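Local coordinates for protein putative peptidyl-arginine deiminase (Chlorobium tepidum, PDB 1XKN) that probably deiminates agmatine or protein arginine by hydrolysing the guanidinium group, at residues I160-N163 / L167-T170; L184-I189 / V202-D207; P272-V275 / E280-P283; Y276-R281 / L330-G335. All coordinates share one frame; numbering follows the deposited sequence.

Interaction 1: residues I160-N163 / L167-T170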
loop_
_atom_site.group_PDB
_atom_site.type_symbol
_atom_site.label_atom_id
_atom_site.label_comp_id
_atom_site.label_asym_id
_atom_site.label_seq_id
_atom_site.Cartn_x
_atom_site.Cartn_y
_atom_site.Cartn_z
ATOM N N ILE A 160 -5.710 4.238 -3.376
ATOM C CA ILE A 160 -7.037 3.866 -2.890
ATOM C C ILE A 160 -6.926 3.116 -1.564
ATOM O O ILE A 160 -5.867 2.592 -1.226
ATOM C CB ILE A 160 -7.789 2.959 -3.905
ATOM C CG1 ILE A 160 -6.999 1.673 -4.147
ATOM C CG2 ILE A 160 -8.001 3.707 -5.217
ATOM C CD1 ILE A 160 -7.768 0.615 -4.917
ATOM N N ASP A 161 -8.017 3.087 -0.807
ATOM C CA ASP A 161 -8.060 2.385 0.471
ATOM C C ASP A 161 -9.516 2.004 0.713
ATOM O O ASP A 161 -10.392 2.867 0.726
ATOM C CB ASP A 161 -7.537 3.285 1.594
ATOM C CG ASP A 161 -7.374 2.543 2.909
ATOM O OD1 ASP A 161 -8.348 2.482 3.685
ATOM O OD2 ASP A 161 -6.273 2.008 3.153
ATOM N N VAL A 162 -9.776 0.713 0.893
ATOM C CA VAL A 162 -11.147 0.240 1.087
ATOM C C VAL A 162 -11.469 -0.223 2.506
ATOM O O VAL A 162 -10.580 -0.622 3.256
ATOM C CB VAL A 162 -11.471 -0.915 0.105
ATOM C CG1 VAL A 162 -11.234 -0.457 -1.326
ATOM C CG2 VAL A 162 -10.606 -2.135 0.418
ATOM N N ASN A 163 -12.747 -0.169 2.876
ATOM C CA ASN A 163 -13.151 -0.594 4.213
ATOM C C ASN A 163 -13.640 -2.041 4.194
ATOM O O ASN A 163 -14.020 -2.594 5.226
ATOM C CB ASN A 163 -14.231 0.344 4.772
ATOM C CG ASN A 163 -15.617 0.029 4.248
ATOM O OD1 ASN A 163 -15.786 -0.332 3.087
ATOM N ND2 ASN A 163 -16.618 0.176 5.105
ATOM N N LEU A 167 -17.000 0.820 0.848
ATOM C CA LEU A 167 -16.418 2.152 0.801
ATOM C C LEU A 167 -15.006 2.123 0.250
ATOM O O LEU A 167 -14.261 1.166 0.464
ATOM C CB LEU A 167 -16.379 2.779 2.195
ATOM C CG LEU A 167 -17.693 2.873 2.972
ATOM C CD1 LEU A 167 -17.427 3.575 4.297
ATOM C CD2 LEU A 167 -18.731 3.624 2.161
ATOM N N LEU A 168 -14.649 3.178 -0.472
ATOM C CA LEU A 168 -13.311 3.319 -1.031
ATOM C C LEU A 168 -12.904 4.774 -0.846
ATOM O O LEU A 168 -13.603 5.692 -1.286
ATOM C CB LEU A 168 -13.282 2.929 -2.515
ATOM C CG LEU A 168 -11.916 3.038 -3.206
ATOM C CD1 LEU A 168 -11.827 2.037 -4.348
ATOM C CD2 LEU A 168 -11.691 4.460 -3.716
ATOM N N LEU A 169 -11.777 4.963 -0.168
ATOM C CA LEU A 169 -11.233 6.286 0.114
ATOM C C LEU A 169 -10.116 6.592 -0.882
ATOM O O LEU A 169 -9.260 5.745 -1.143
ATOM C CB LEU A 169 -10.676 6.312 1.541
ATOM C CG LEU A 169 -10.176 7.641 2.100
ATOM C CD1 LEU A 169 -11.357 8.585 2.268
ATOM C CD2 LEU A 169 -9.482 7.419 3.441
ATOM N N THR A 170 -10.124 7.799 -1.439
ATOM C CA THR A 170 -9.096 8.191 -2.402
ATOM C C THR A 170 -8.903 9.703 -2.357
ATOM O O THR A 170 -9.442 10.371 -1.474
ATOM C CB THR A 170 -9.488 7.746 -3.835
ATOM O OG1 THR A 170 -8.379 7.932 -4.722
ATOM C CG2 THR A 170 -10.677 8.552 -4.346
#
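A chi1 of 81° sets CG of Asn163 between its own backbone N and carbonyl carbon, and this folds the amide back over the start of strand 167-170. There Asn163 OD1 accepts the backbone N-H of Leu167 at 2.8 Å; the donor stands above the amide plane, 42° out of it, while ND2 reaches Glu227 O. Leu167 CB lies 3.3 Å from Asn163 OD1. Leu168 has CG anti to its backbone N, which carries its two methyls across to the other strand: CD1 meets Val162 CG1 at 4.0 Å and CD2 meets Ile160 CG2 at 4.1 Å. The segments form a tight beta hairpin in which 160-162 is an edge strand and 167-171 the middle strand of a mixed three-stranded sheet, with 201-205 alongside in parallel. Its antiparallel hydrogen-bonded pair is Asp161 with Leu169: Leu169 N donates to Asp161 O at 2.7 Å and almost straight (178°), whereas the return bond from Asp161 N to Leu169 O is weak. Asn163 N closes the ladder on Leu167 O at 3.1 Å. Asp161 and Leu169 turn to the sheet face opposite Ile160, Val162 and Leu168; the buried Asp161 carboxylate is held by a salt bridge to Arg223 and by Phe224 N.

Interaction 2: residues L184-I189 / V202-D207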
loop_
_atom_site.group_PDB
_atom_site.type_symbol
_atom_site.label_atom_id
_atom_site.label_comp_id
_atom_site.label_asym_id
_atom_site.label_seq_id
_atom_site.Cartn_x
_atom_site.Cartn_y
_atom_site.Cartn_z
ATOM N N LEU A 184 -10.198 10.028 -19.282
ATOM C CA LEU A 184 -11.295 9.759 -18.357
ATOM C C LEU A 184 -11.666 10.885 -17.408
ATOM O O LEU A 184 -10.819 11.669 -16.983
ATOM C CB LEU A 184 -10.982 8.522 -17.516
ATOM C CG LEU A 184 -10.667 7.220 -18.249
ATOM C CD1 LEU A 184 -10.469 6.119 -17.225
ATOM C CD2 LEU A 184 -11.798 6.869 -19.203
ATOM N N GLY A 185 -12.951 10.931 -17.066
ATOM C CA GLY A 185 -13.449 11.923 -16.136
ATOM C C GLY A 185 -13.824 11.232 -14.838
ATOM O O GLY A 185 -13.738 10.007 -14.736
ATOM N N LYS A 186 -14.251 12.010 -13.850
ATOM C CA LYS A 186 -14.623 11.469 -12.545
ATOM C C LYS A 186 -15.693 10.377 -12.608
ATOM O O LYS A 186 -15.569 9.348 -11.947
ATOM C CB LYS A 186 -15.094 12.606 -11.635
ATOM C CG LYS A 186 -15.345 12.196 -10.198
ATOM C CD LYS A 186 -15.688 13.400 -9.339
ATOM C CE LYS A 186 -15.880 12.999 -7.888
ATOM N NZ LYS A 186 -16.149 14.183 -7.026
ATOM N N ALA A 187 -16.741 10.597 -13.397
ATOM C CA ALA A 187 -17.813 9.613 -13.510
ATOM C C ALA A 187 -17.297 8.273 -14.035
ATOM O O ALA A 187 -17.622 7.215 -13.489
ATOM C CB ALA A 187 -18.917 10.142 -14.417
ATOM N N GLU A 188 -16.496 8.325 -15.096
ATOM C CA GLU A 188 -15.933 7.122 -15.703
ATOM C C GLU A 188 -15.019 6.383 -14.730
ATOM O O GLU A 188 -15.042 5.150 -14.652
ATOM C CB GLU A 188 -15.162 7.493 -16.974
ATOM C CG GLU A 188 -16.066 7.937 -18.127
ATOM C CD GLU A 188 -15.309 8.635 -19.243
ATOM O OE1 GLU A 188 -14.702 9.694 -18.979
ATOM O OE2 GLU A 188 -15.328 8.132 -20.386
ATOM N N ILE A 189 -14.213 7.138 -13.990
ATOM C CA ILE A 189 -13.303 6.546 -13.019
ATOM C C ILE A 189 -14.101 5.826 -11.935
ATOM O O ILE A 189 -13.799 4.680 -11.603
ATOM C CB ILE A 189 -12.384 7.629 -12.415
ATOM C CG1 ILE A 189 -11.411 8.103 -13.496
ATOM C CG2 ILE A 189 -11.621 7.078 -11.212
ATOM C CD1 ILE A 189 -10.618 9.338 -13.131
ATOM N N VAL A 202 -17.606 6.047 -3.258
ATOM C CA VAL A 202 -16.252 6.565 -3.324
ATOM C C VAL A 202 -16.184 7.857 -2.528
ATOM O O VAL A 202 -16.958 8.789 -2.761
ATOM C CB VAL A 202 -15.818 6.852 -4.777
ATOM C CG1 VAL A 202 -14.391 7.379 -4.799
ATOM C CG2 VAL A 202 -15.929 5.583 -5.610
ATOM N N LEU A 203 -15.257 7.901 -1.578
ATOM C CA LEU A 203 -15.070 9.071 -0.730
ATOM C C LEU A 203 -13.846 9.828 -1.226
ATOM O O LEU A 203 -12.714 9.361 -1.079
ATOM C CB LEU A 203 -14.862 8.630 0.720
ATOM C CG LEU A 203 -15.966 7.785 1.359
ATOM C CD1 LEU A 203 -15.489 7.262 2.701
ATOM C CD2 LEU A 203 -17.230 8.618 1.524
ATOM N N TRP A 204 -14.073 11.001 -1.804
ATOM C CA TRP A 204 -12.982 11.799 -2.346
ATOM C C TRP A 204 -12.382 12.842 -1.417
ATOM O O TRP A 204 -13.017 13.855 -1.120
ATOM C CB TRP A 204 -13.429 12.513 -3.625
ATOM C CG TRP A 204 -13.802 11.611 -4.748
ATOM C CD1 TRP A 204 -15.008 11.009 -4.957
ATOM C CD2 TRP A 204 -12.965 11.232 -5.847
ATOM N NE1 TRP A 204 -14.976 10.279 -6.126
ATOM C CE2 TRP A 204 -13.732 10.397 -6.688
ATOM C CE3 TRP A 204 -11.638 11.515 -6.200
ATOM C CZ2 TRP A 204 -13.219 9.846 -7.864
ATOM C CZ3 TRP A 204 -11.126 10.966 -7.372
ATOM C CH2 TRP A 204 -11.918 10.137 -8.188
ATOM N N LEU A 205 -11.154 12.598 -0.968
ATOM C CA LEU A 205 -10.456 13.560 -0.120
ATOM C C LEU A 205 -9.776 14.543 -1.068
ATOM O O LEU A 205 -9.866 14.390 -2.288
ATOM C CB LEU A 205 -9.416 12.863 0.759
ATOM C CG LEU A 205 -9.990 11.893 1.798
ATOM C CD1 LEU A 205 -8.848 11.254 2.582
ATOM C CD2 LEU A 205 -10.922 12.647 2.738
ATOM N N GLY A 206 -9.083 15.534 -0.518
ATOM C CA GLY A 206 -8.452 16.535 -1.360
ATOM C C GLY A 206 -6.996 16.369 -1.746
ATOM O O GLY A 206 -6.635 15.473 -2.512
ATOM N N ASP A 207 -6.160 17.262 -1.227
ATOM C CA ASP A 207 -4.730 17.250 -1.516
ATOM C C ASP A 207 -3.973 16.324 -0.573
ATOM O O ASP A 207 -4.485 15.933 0.475
ATOM C CB ASP A 207 -4.161 18.666 -1.391
ATOM C CG ASP A 207 -4.650 19.592 -2.491
ATOM O OD1 ASP A 207 -4.539 20.822 -2.319
ATOM O OD2 ASP A 207 -5.129 19.091 -3.529
#
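Lys186 and Ile189 project from the first turn of helix 186-197 onto Trp204 of strand 201-205, a contact within a beta-alpha-beta crossover: the helix lies in the connection between the parallel neighbouring strands 167-171 and 201-205. Gly185 takes the N-cap position. Its backbone N donates to Glu188 OE1 at 2.9 Å, a side-chain bond across the opening of the helix, and its carbonyl receives Ile189 N in the first helical backbone bond. With chi1 at -173°, CG of Lys186 lies opposite its backbone N, and beyond it the chain runs fully extended over one face of the indole, antiparallel to the direction in which the tryptophan side chain leaves its strand. Lys186 CG rides above Trp204 CZ2 at 3.9 Å. Further along, Lys186 NZ stands over the five-membered ring of Trp204, 15° off its normal, in a cation-pi contact. Ile189, buried, meets the same indole in another way: Ile189 CG2 comes near the ring plane at the edge, 4.3 Å from Trp204 CH2. Val202 CG1 lies over the face opposite Lys186, and Glu190 OE2 accepts the indole N-H. The closest touch between the segments is a CH-pi contact over the five-membered ring, Lys186 CE 3.4 Å from Trp204 NE1.

Interaction 3: residues P272-V275 / E280-P283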
loop_
_atom_site.group_PDB
_atom_site.type_symbol
_atom_site.label_atom_id
_atom_site.label_comp_id
_atom_site.label_asym_id
_atom_site.label_seq_id
_atom_site.Cartn_x
_atom_site.Cartn_y
_atom_site.Cartn_z
ATOM N N PRO A 272 5.080 12.794 11.154
ATOM C CA PRO A 272 6.464 12.728 11.631
ATOM C C PRO A 272 7.041 14.139 11.644
ATOM O O PRO A 272 6.547 15.013 10.929
ATOM C CB PRO A 272 7.150 11.864 10.578
ATOM C CG PRO A 272 6.048 10.980 10.088
ATOM C CD PRO A 272 4.879 11.929 9.981
ATOM N N GLU A 273 8.064 14.378 12.456
ATOM C CA GLU A 273 8.687 15.695 12.446
ATOM C C GLU A 273 9.291 15.773 11.052
ATOM O O GLU A 273 9.668 14.754 10.485
ATOM C CB GLU A 273 9.779 15.795 13.509
ATOM C CG GLU A 273 9.234 16.068 14.896
ATOM C CD GLU A 273 10.306 16.027 15.968
ATOM O OE1 GLU A 273 11.507 15.995 15.624
ATOM O OE2 GLU A 273 9.937 16.046 17.158
ATOM N N PRO A 274 9.382 16.978 10.479
ATOM C CA PRO A 274 9.938 17.174 9.136
ATOM C C PRO A 274 11.201 16.370 8.823
ATOM O O PRO A 274 12.154 16.360 9.603
ATOM C CB PRO A 274 10.181 18.679 9.089
ATOM C CG PRO A 274 9.036 19.210 9.905
ATOM C CD PRO A 274 9.030 18.272 11.094
ATOM N N VAL A 275 11.187 15.695 7.675
ATOM C CA VAL A 275 12.315 14.891 7.217
ATOM C C VAL A 275 12.826 15.462 5.896
ATOM O O VAL A 275 12.062 15.644 4.944
ATOM C CB VAL A 275 11.911 13.409 7.009
ATOM C CG1 VAL A 275 13.108 12.601 6.523
ATOM C CG2 VAL A 275 11.387 12.830 8.312
ATOM N N GLU A 280 15.723 18.703 0.372
ATOM C CA GLU A 280 14.369 18.479 -0.121
ATOM C C GLU A 280 13.481 17.823 0.929
ATOM O O GLU A 280 13.905 16.908 1.634
ATOM C CB GLU A 280 14.394 17.594 -1.370
ATOM C CG GLU A 280 15.416 18.017 -2.420
ATOM C CD GLU A 280 15.350 17.176 -3.684
ATOM O OE1 GLU A 280 14.925 16.003 -3.610
ATOM O OE2 GLU A 280 15.743 17.684 -4.757
ATOM N N ARG A 281 12.245 18.302 1.024
ATOM C CA ARG A 281 11.276 17.754 1.968
ATOM C C ARG A 281 10.859 16.373 1.460
ATOM O O ARG A 281 10.547 16.208 0.279
ATOM C CB ARG A 281 10.057 18.686 2.054
ATOM C CG ARG A 281 8.988 18.277 3.070
ATOM C CD ARG A 281 9.521 18.359 4.492
ATOM N NE ARG A 281 8.503 18.098 5.511
ATOM C CZ ARG A 281 7.621 18.995 5.948
ATOM N NH1 ARG A 281 7.617 20.227 5.458
ATOM N NH2 ARG A 281 6.751 18.664 6.892
ATOM N N LEU A 282 10.877 15.384 2.351
ATOM C CA LEU A 282 10.499 14.018 2.006
ATOM C C LEU A 282 9.097 13.737 2.556
ATOM O O LEU A 282 8.722 14.251 3.607
ATOM C CB LEU A 282 11.513 13.027 2.583
ATOM C CG LEU A 282 12.978 13.327 2.229
ATOM C CD1 LEU A 282 13.870 12.186 2.716
ATOM C CD2 LEU A 282 13.125 13.510 0.725
ATOM N N PRO A 283 8.310 12.910 1.851
ATOM C CA PRO A 283 6.940 12.561 2.251
ATOM C C PRO A 283 6.798 11.542 3.381
ATOM O O PRO A 283 6.075 10.554 3.253
ATOM C CB PRO A 283 6.326 12.070 0.945
ATOM C CG PRO A 283 7.474 11.354 0.307
ATOM C CD PRO A 283 8.661 12.272 0.568
HETATM O O HOH W 1 6.165 16.207 8.465
HETATM O O HOH W 2 8.842 15.402 6.122
#
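Pro274 lies over one face of the Arg281 guanidinium, with CB 3.8 Å above its plane and shifted toward the rim, and Pro274 CG 3.8 Å from Arg281 NH2. The arginine reaches this place by a bend: CG is anti to the backbone N (chi1 -177°), but chi2 at 66° bends the chain across toward residues 272-275. Two waters sit in the guanidinium plane at its edge. Water 1 accepts from Arg281 NH2 and donates to Pro272 O at 2.8 Å; water 2 accepts from both Arg281 NE and Val275 N and donates to Leu282 O. Asp240 and Glu241 form salt bridges to NH2 and NH1, so every nitrogen of the group has a partner and its rotation is probably well fixed. Beside it, Leu282 N donates to Val275 O at 2.9 Å. Val275 holds CG1 anti to its backbone N (chi1 180°), which brings Val275 CG1 to 3.9 Å from Leu282 CD1; the two side chains cross at about a right angle. The Leu282-Val275 bond extends the ladder of the antiparallel hairpin 276-277/280-281, while water 2 bridges Val275 N and Leu282 O in place of the return bond. Residues 272-275 form the irregular lead-in from strand 265-269, and Leu282 packs on Tyr277 of the hairpin and on Trp332 of the loop between strands 321-326 and 342-345.

Interaction 4: residues Y276-R281 / L330-G335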
loop_
_atom_site.group_PDB
_atom_site.type_symbol
_atom_site.label_atom_id
_atom_site.label_comp_id
_atom_site.label_asym_id
_atom_site.label_seq_id
_atom_site.Cartn_x
_atom_site.Cartn_y
_atom_site.Cartn_z
ATOM N N TYR A 276 14.125 15.742 5.855
ATOM C CA TYR A 276 14.773 16.312 4.679
ATOM C C TYR A 276 16.024 15.541 4.285
ATOM O O TYR A 276 16.608 14.825 5.095
ATOM C CB TYR A 276 15.202 17.754 4.970
ATOM C CG TYR A 276 14.080 18.733 5.204
ATOM C CD1 TYR A 276 13.492 19.409 4.140
ATOM C CD2 TYR A 276 13.613 18.995 6.493
ATOM C CE1 TYR A 276 12.467 20.327 4.349
ATOM C CE2 TYR A 276 12.588 19.909 6.714
ATOM C CZ TYR A 276 12.021 20.571 5.636
ATOM O OH TYR A 276 11.008 21.477 5.841
ATOM N N TYR A 277 16.422 15.704 3.027
ATOM C CA TYR A 277 17.646 15.116 2.486
ATOM C C TYR A 277 17.951 15.887 1.210
ATOM O O TYR A 277 17.054 16.143 0.407
ATOM C CB TYR A 277 17.499 13.630 2.165
ATOM C CG TYR A 277 18.824 13.005 1.782
ATOM C CD1 TYR A 277 19.830 12.817 2.735
ATOM C CD2 TYR A 277 19.099 12.654 0.457
ATOM C CE1 TYR A 277 21.074 12.300 2.375
ATOM C CE2 TYR A 277 20.341 12.137 0.089
ATOM C CZ TYR A 277 21.323 11.964 1.052
ATOM O OH TYR A 277 22.556 11.456 0.703
ATOM N N ASP A 278 19.216 16.251 1.023
ATOM C CA ASP A 278 19.624 17.025 -0.145
ATOM C C ASP A 278 18.824 18.327 -0.213
ATOM O O ASP A 278 18.593 18.875 -1.290
ATOM C CB ASP A 278 19.435 16.215 -1.437
ATOM C CG ASP A 278 20.583 15.258 -1.705
ATOM O OD1 ASP A 278 21.584 15.296 -0.957
ATOM O OD2 ASP A 278 20.489 14.461 -2.667
ATOM N N GLY A 279 18.401 18.806 0.954
ATOM C CA GLY A 279 17.638 20.039 1.029
ATOM C C GLY A 279 16.214 19.930 0.520
ATOM O O GLY A 279 15.562 20.944 0.268
ATOM N N GLU A 280 15.723 18.703 0.372
ATOM C CA GLU A 280 14.369 18.479 -0.121
ATOM C C GLU A 280 13.481 17.823 0.929
ATOM O O GLU A 280 13.905 16.908 1.634
ATOM C CB GLU A 280 14.394 17.594 -1.370
ATOM C CG GLU A 280 15.416 18.017 -2.420
ATOM C CD GLU A 280 15.350 17.176 -3.684
ATOM O OE1 GLU A 280 14.925 16.003 -3.610
ATOM O OE2 GLU A 280 15.743 17.684 -4.757
ATOM N N ARG A 281 12.245 18.302 1.024
ATOM C CA ARG A 281 11.276 17.754 1.968
ATOM C C ARG A 281 10.859 16.373 1.460
ATOM O O ARG A 281 10.547 16.208 0.279
ATOM C CB ARG A 281 10.057 18.686 2.054
ATOM C CG ARG A 281 8.988 18.277 3.070
ATOM C CD ARG A 281 9.521 18.359 4.492
ATOM N NE ARG A 281 8.503 18.098 5.511
ATOM C CZ ARG A 281 7.621 18.995 5.948
ATOM N NH1 ARG A 281 7.617 20.227 5.458
ATOM N NH2 ARG A 281 6.751 18.664 6.892
ATOM N N LEU A 330 14.804 4.727 3.738
ATOM C CA LEU A 330 13.864 4.235 2.742
ATOM C C LEU A 330 13.061 5.375 2.124
ATOM O O LEU A 330 12.857 5.409 0.910
ATOM C CB LEU A 330 12.906 3.216 3.365
ATOM C CG LEU A 330 11.873 2.616 2.405
ATOM C CD1 LEU A 330 12.584 1.860 1.290
ATOM C CD2 LEU A 330 10.938 1.682 3.171
ATOM N N ILE A 331 12.626 6.313 2.962
ATOM C CA ILE A 331 11.811 7.441 2.516
ATOM C C ILE A 331 12.442 8.335 1.441
ATOM O O ILE A 331 11.749 9.130 0.804
ATOM C CB ILE A 331 11.356 8.299 3.735
ATOM C CG1 ILE A 331 10.170 9.184 3.343
ATOM C CG2 ILE A 331 12.501 9.151 4.245
ATOM C CD1 ILE A 331 8.962 8.404 2.841
ATOM N N TRP A 332 13.751 8.205 1.239
ATOM C CA TRP A 332 14.439 8.984 0.211
ATOM C C TRP A 332 13.915 8.494 -1.142
ATOM O O TRP A 332 14.045 9.175 -2.158
ATOM C CB TRP A 332 15.957 8.775 0.319
ATOM C CG TRP A 332 16.797 9.474 -0.729
ATOM C CD1 TRP A 332 17.870 8.948 -1.392
ATOM C CD2 TRP A 332 16.654 10.822 -1.209
ATOM N NE1 TRP A 332 18.403 9.878 -2.256
ATOM C CE2 TRP A 332 17.677 11.036 -2.164
ATOM C CE3 TRP A 332 15.766 11.866 -0.927
ATOM C CZ2 TRP A 332 17.833 12.251 -2.838
ATOM C CZ3 TRP A 332 15.920 13.079 -1.598
ATOM C CH2 TRP A 332 16.949 13.260 -2.544
ATOM N N GLY A 333 13.311 7.305 -1.134
ATOM C CA GLY A 333 12.738 6.738 -2.345
ATOM C C GLY A 333 11.359 7.329 -2.599
ATOM O O GLY A 333 10.728 7.052 -3.622
ATOM N N LEU A 334 10.900 8.137 -1.642
ATOM C CA LEU A 334 9.617 8.834 -1.694
ATOM C C LEU A 334 8.400 7.956 -1.391
ATOM O O LEU A 334 7.269 8.278 -1.764
ATOM C CB LEU A 334 9.453 9.541 -3.047
ATOM C CG LEU A 334 10.670 10.371 -3.480
ATOM C CD1 LEU A 334 10.389 11.009 -4.832
ATOM C CD2 LEU A 334 10.982 11.447 -2.441
ATOM N N GLY A 335 8.653 6.852 -0.695
ATOM C CA GLY A 335 7.608 5.922 -0.303
ATOM C C GLY A 335 8.140 5.118 0.870
ATOM O O GLY A 335 9.356 5.055 1.061
#
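The indole of Trp332 receives Tyr277 on one face: CD2 of the phenol ring stands 3.3 Å above the indole plane, over its centre. The pair is T-shaped (edge-to-face), with the tyrosine supplying the edge and its ring plane 68° from that of the five-membered ring of Trp332. Glu280 OE1 comes in at the indole edge near its plane, 3.6 Å from Trp332 CH2, where weakly positive C-H groups probably suit the carboxylate. The first partner is a beta hairpin, strands 276-277 and 280-281 joined by a type I' turn from Tyr277 to Glu280; the second is a 3-10 segment, 330-333, in the loop before strand 342-345. Both bonds of the turn, Glu280 N to Tyr277 O and Tyr277 N to Glu280 O, keep Tyr277 and Glu280 side by side facing the indole. Trp332 extends toward them because its CG is anti to the backbone N (chi1 177°). Its N-H is bonded to Pro30 O, which helps hold the ring's rotation, and Lys32 makes cation-pi contacts with both Trp332 and Tyr277. The Asp278 carboxylate is turned 88° to the indole plane, and Asp278 OD2 lies 3.5 Å from Trp332 CZ2.

Overall arrangement
The four contacts form two clusters. Interactions 1 and 2, with centres about 11 Å apart, share a sheet: strand 167-171 pairs with strand 201-205, Leu168 O lying 2.8 Å from Leu203 N, and Thr170 CG2 packs 3.6 Å from Trp204 CE3. Interactions 3 and 4, centres about 7 Å apart, share Glu280 and Arg281 and meet where Leu282 CD2 touches Trp332 CE3 at 3.5 Å, so the hairpin 276-281 is held at its base by one and at its turn by the other. The clusters do not touch; their closest atoms, between interactions 2 and 3, are about 11 Å apart. The bound sodium ion lies about 13 Å from the Ile160 side chain.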